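Local atomic coordinates of putative S41 protease (Bacteroides fragilis NCTC 9343, PDB entry 3K50), a protein that is probably a serine peptidase of family S41, cleaving peptide bonds, although its substrate and physiological role are not established. Residues 228-233 with 294-299. Residues are numbered along the deposited sequence; the frame is centred on the assembly and turned at random.
Sequences VLDLRY and YVLTTN
Two neighbouring parallel strands of the mixed sheet in the S41 peptidase region meet here, and the pairing runs on into the loops that follow them. Val-228, Leu-229 and Asp-230 pair with Tyr-294, Val-295 and Leu-296. Leu-229 bridges the residues flanking its partner Val-295: its N donates to Tyr-294 O (2.7 Å), nearly in line with the carbonyl, and its O accepts from Leu-296 N (3.0 Å). After Asp-230 the next bond, Leu-231 N to Leu-296 O, is weak.

Leu-296 lies on the face of Val-228, Asp-230 and Tyr-294. With CG anti to the carbonyl carbon (chi1 -47°), its CD1 reaches Val-228 CG1 at 3.7 Å, the Asp-230 carboxylate and Arg-232 NH2. The salt bridge between those last two residues thus lies against a methyl group. Arg-232 grips Asp-230 side-on: NE reaches the syn lone pair of OD1 at 2.9 Å, in the guanidinium plane, and NH2 comes to OD2 at 2.8 Å on the syn side, 35° out of the carboxylate plane. Together with Tyr-191 OH, which bonds OD2, these bonds help hold the carboxylate in its rotation. Glu-372 and Glu-387 take Arg-232 NH1, so the buried charges are shared among several partners.

Val-295, on the face of Leu-229, meets Leu-231 CD1 with its CG1 (3.7 Å). In the loops, Thr-298 OG1 donates to Arg-232 O; the modelled distance is very short, so its exact length is doubtful. The parallel pair inside the mixed sheet, with helix 388-398 against Val-228 and Tyr-294, is consistent with the ClpP/crotonase-like core of the S41 family.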
loop_
_atom_site.group_PDB
_atom_site.type_symbol
_atom_site.label_atom_id
_atom_site.label_comp_id
_atom_site.label_asym_id
_atom_site.label_seq_id
_atom_site.Cartn_x
_atom_site.Cartn_y
_atom_site.Cartn_z
ATOM N N VAL A 228 7.902 -4.067 13.925
ATOM C CA VAL A 228 8.222 -3.654 12.571
ATOM C C VAL A 228 6.929 -3.792 11.738
ATOM O O VAL A 228 6.446 -4.908 11.506
ATOM C CB VAL A 228 9.316 -4.506 11.967
ATOM C CG1 VAL A 228 9.592 -4.070 10.536
ATOM C CG2 VAL A 228 10.576 -4.433 12.829
ATOM N N LEU A 229 6.340 -2.658 11.376
ATOM C CA LEU A 229 5.139 -2.600 10.536
ATOM C C LEU A 229 5.579 -2.324 9.069
ATOM O O LEU A 229 6.040 -1.229 8.746
ATOM C CB LEU A 229 4.217 -1.503 11.054
ATOM C CG LEU A 229 2.926 -1.172 10.300
ATOM C CD1 LEU A 229 1.916 -2.255 10.406
ATOM C CD2 LEU A 229 2.336 0.198 10.855
ATOM N N ASP A 230 5.419 -3.329 8.201
ATOM C CA ASP A 230 5.870 -3.267 6.822
ATOM C C ASP A 230 4.720 -2.757 5.928
ATOM O O ASP A 230 3.786 -3.482 5.610
ATOM C CB ASP A 230 6.399 -4.677 6.439
ATOM C CG ASP A 230 7.118 -4.713 5.123
ATOM O OD1 ASP A 230 7.005 -3.756 4.336
ATOM O OD2 ASP A 230 7.843 -5.711 4.873
ATOM N N LEU A 231 4.770 -1.462 5.586
ATOM C CA LEU A 231 3.791 -0.805 4.731
ATOM C C LEU A 231 4.399 -0.479 3.356
ATOM O O LEU A 231 3.934 0.373 2.606
ATOM C CB LEU A 231 3.375 0.491 5.407
ATOM C CG LEU A 231 2.741 0.410 6.782
ATOM C CD1 LEU A 231 2.332 1.843 7.335
ATOM C CD2 LEU A 231 1.543 -0.563 6.775
ATOM N N ARG A 232 5.445 -1.173 2.986
ATOM C CA ARG A 232 6.163 -0.759 1.791
ATOM C C ARG A 232 5.392 -0.651 0.478
ATOM O O ARG A 232 5.800 0.138 -0.391
ATOM C CB ARG A 232 7.424 -1.625 1.577
ATOM C CG ARG A 232 7.181 -2.989 0.994
ATOM C CD ARG A 232 8.498 -3.724 0.881
ATOM N NE ARG A 232 8.939 -4.243 2.166
ATOM C CZ ARG A 232 10.121 -4.818 2.412
ATOM N NH1 ARG A 232 11.077 -4.871 1.481
ATOM N NH2 ARG A 232 10.368 -5.284 3.644
ATOM N N TYR A 233 4.374 -1.476 0.293
ATOM C CA TYR A 233 3.607 -1.471 -0.909
ATOM C C TYR A 233 2.173 -1.114 -0.602
ATOM O O TYR A 233 1.312 -1.318 -1.444
ATOM C CB TYR A 233 3.646 -2.869 -1.617
ATOM C CG TYR A 233 4.988 -3.377 -1.985
ATOM C CD1 TYR A 233 5.981 -2.509 -2.488
ATOM C CD2 TYR A 233 5.275 -4.777 -1.958
ATOM C CE1 TYR A 233 7.202 -2.980 -2.783
ATOM C CE2 TYR A 233 6.512 -5.249 -2.329
ATOM C CZ TYR A 233 7.465 -4.344 -2.733
ATOM O OH TYR A 233 8.729 -4.799 -3.051
ATOM N N TYR A 294 8.894 0.647 14.157
ATOM C CA TYR A 294 9.698 0.781 12.915
ATOM C C TYR A 294 8.694 0.504 11.785
ATOM O O TYR A 294 7.970 -0.528 11.791
ATOM C CB TYR A 294 10.893 -0.174 12.876
ATOM C CG TYR A 294 11.854 0.073 14.021
ATOM C CD1 TYR A 294 11.581 -0.397 15.294
ATOM C CD2 TYR A 294 13.004 0.851 13.847
ATOM C CE1 TYR A 294 12.450 -0.145 16.361
ATOM C CE2 TYR A 294 13.858 1.129 14.923
ATOM C CZ TYR A 294 13.557 0.647 16.172
ATOM O OH TYR A 294 14.371 0.903 17.252
ATOM N N VAL A 295 8.619 1.452 10.855
ATOM C CA VAL A 295 7.703 1.414 9.723
ATOM C C VAL A 295 8.537 1.382 8.439
ATOM O O VAL A 295 9.420 2.227 8.232
ATOM C CB VAL A 295 6.708 2.604 9.755
ATOM C CG1 VAL A 295 5.729 2.538 8.521
ATOM C CG2 VAL A 295 5.904 2.596 11.064
ATOM N N LEU A 296 8.351 0.313 7.666
ATOM C CA LEU A 296 9.042 0.132 6.377
ATOM C C LEU A 296 8.236 0.754 5.235
ATOM O O LEU A 296 7.051 0.427 5.045
ATOM C CB LEU A 296 9.290 -1.356 6.143
ATOM C CG LEU A 296 9.885 -2.166 7.293
ATOM C CD1 LEU A 296 10.207 -3.613 6.889
ATOM C CD2 LEU A 296 11.143 -1.481 7.838
ATOM N N THR A 297 8.883 1.640 4.484
ATOM C CA THR A 297 8.213 2.496 3.472
ATOM C C THR A 297 8.875 2.540 2.110
ATOM O O THR A 297 10.038 2.223 2.000
ATOM C CB THR A 297 8.146 3.998 4.003
ATOM O OG1 THR A 297 9.465 4.554 4.157
ATOM C CG2 THR A 297 7.454 4.071 5.343
ATOM N N THR A 298 8.086 2.839 1.068
ATOM C CA THR A 298 8.615 3.156 -0.247
ATOM C C THR A 298 7.738 4.265 -0.791
ATOM O O THR A 298 6.799 4.736 -0.110
ATOM C CB THR A 298 8.646 1.979 -1.254
ATOM O OG1 THR A 298 7.309 1.589 -1.607
ATOM C CG2 THR A 298 9.480 0.778 -0.713
ATOM N N ASN A 299 8.053 4.707 -2.002
ATOM C CA ASN A 299 7.234 5.674 -2.702
ATOM C C ASN A 299 5.798 5.165 -2.861
ATOM O O ASN A 299 4.912 5.952 -3.065
ATOM C CB ASN A 299 7.777 6.000 -4.100
ATOM C CG ASN A 299 9.163 6.691 -4.125
ATOM O OD1 ASN A 299 9.675 6.856 -5.232
ATOM N ND2 ASN A 299 9.775 7.084 -2.962
#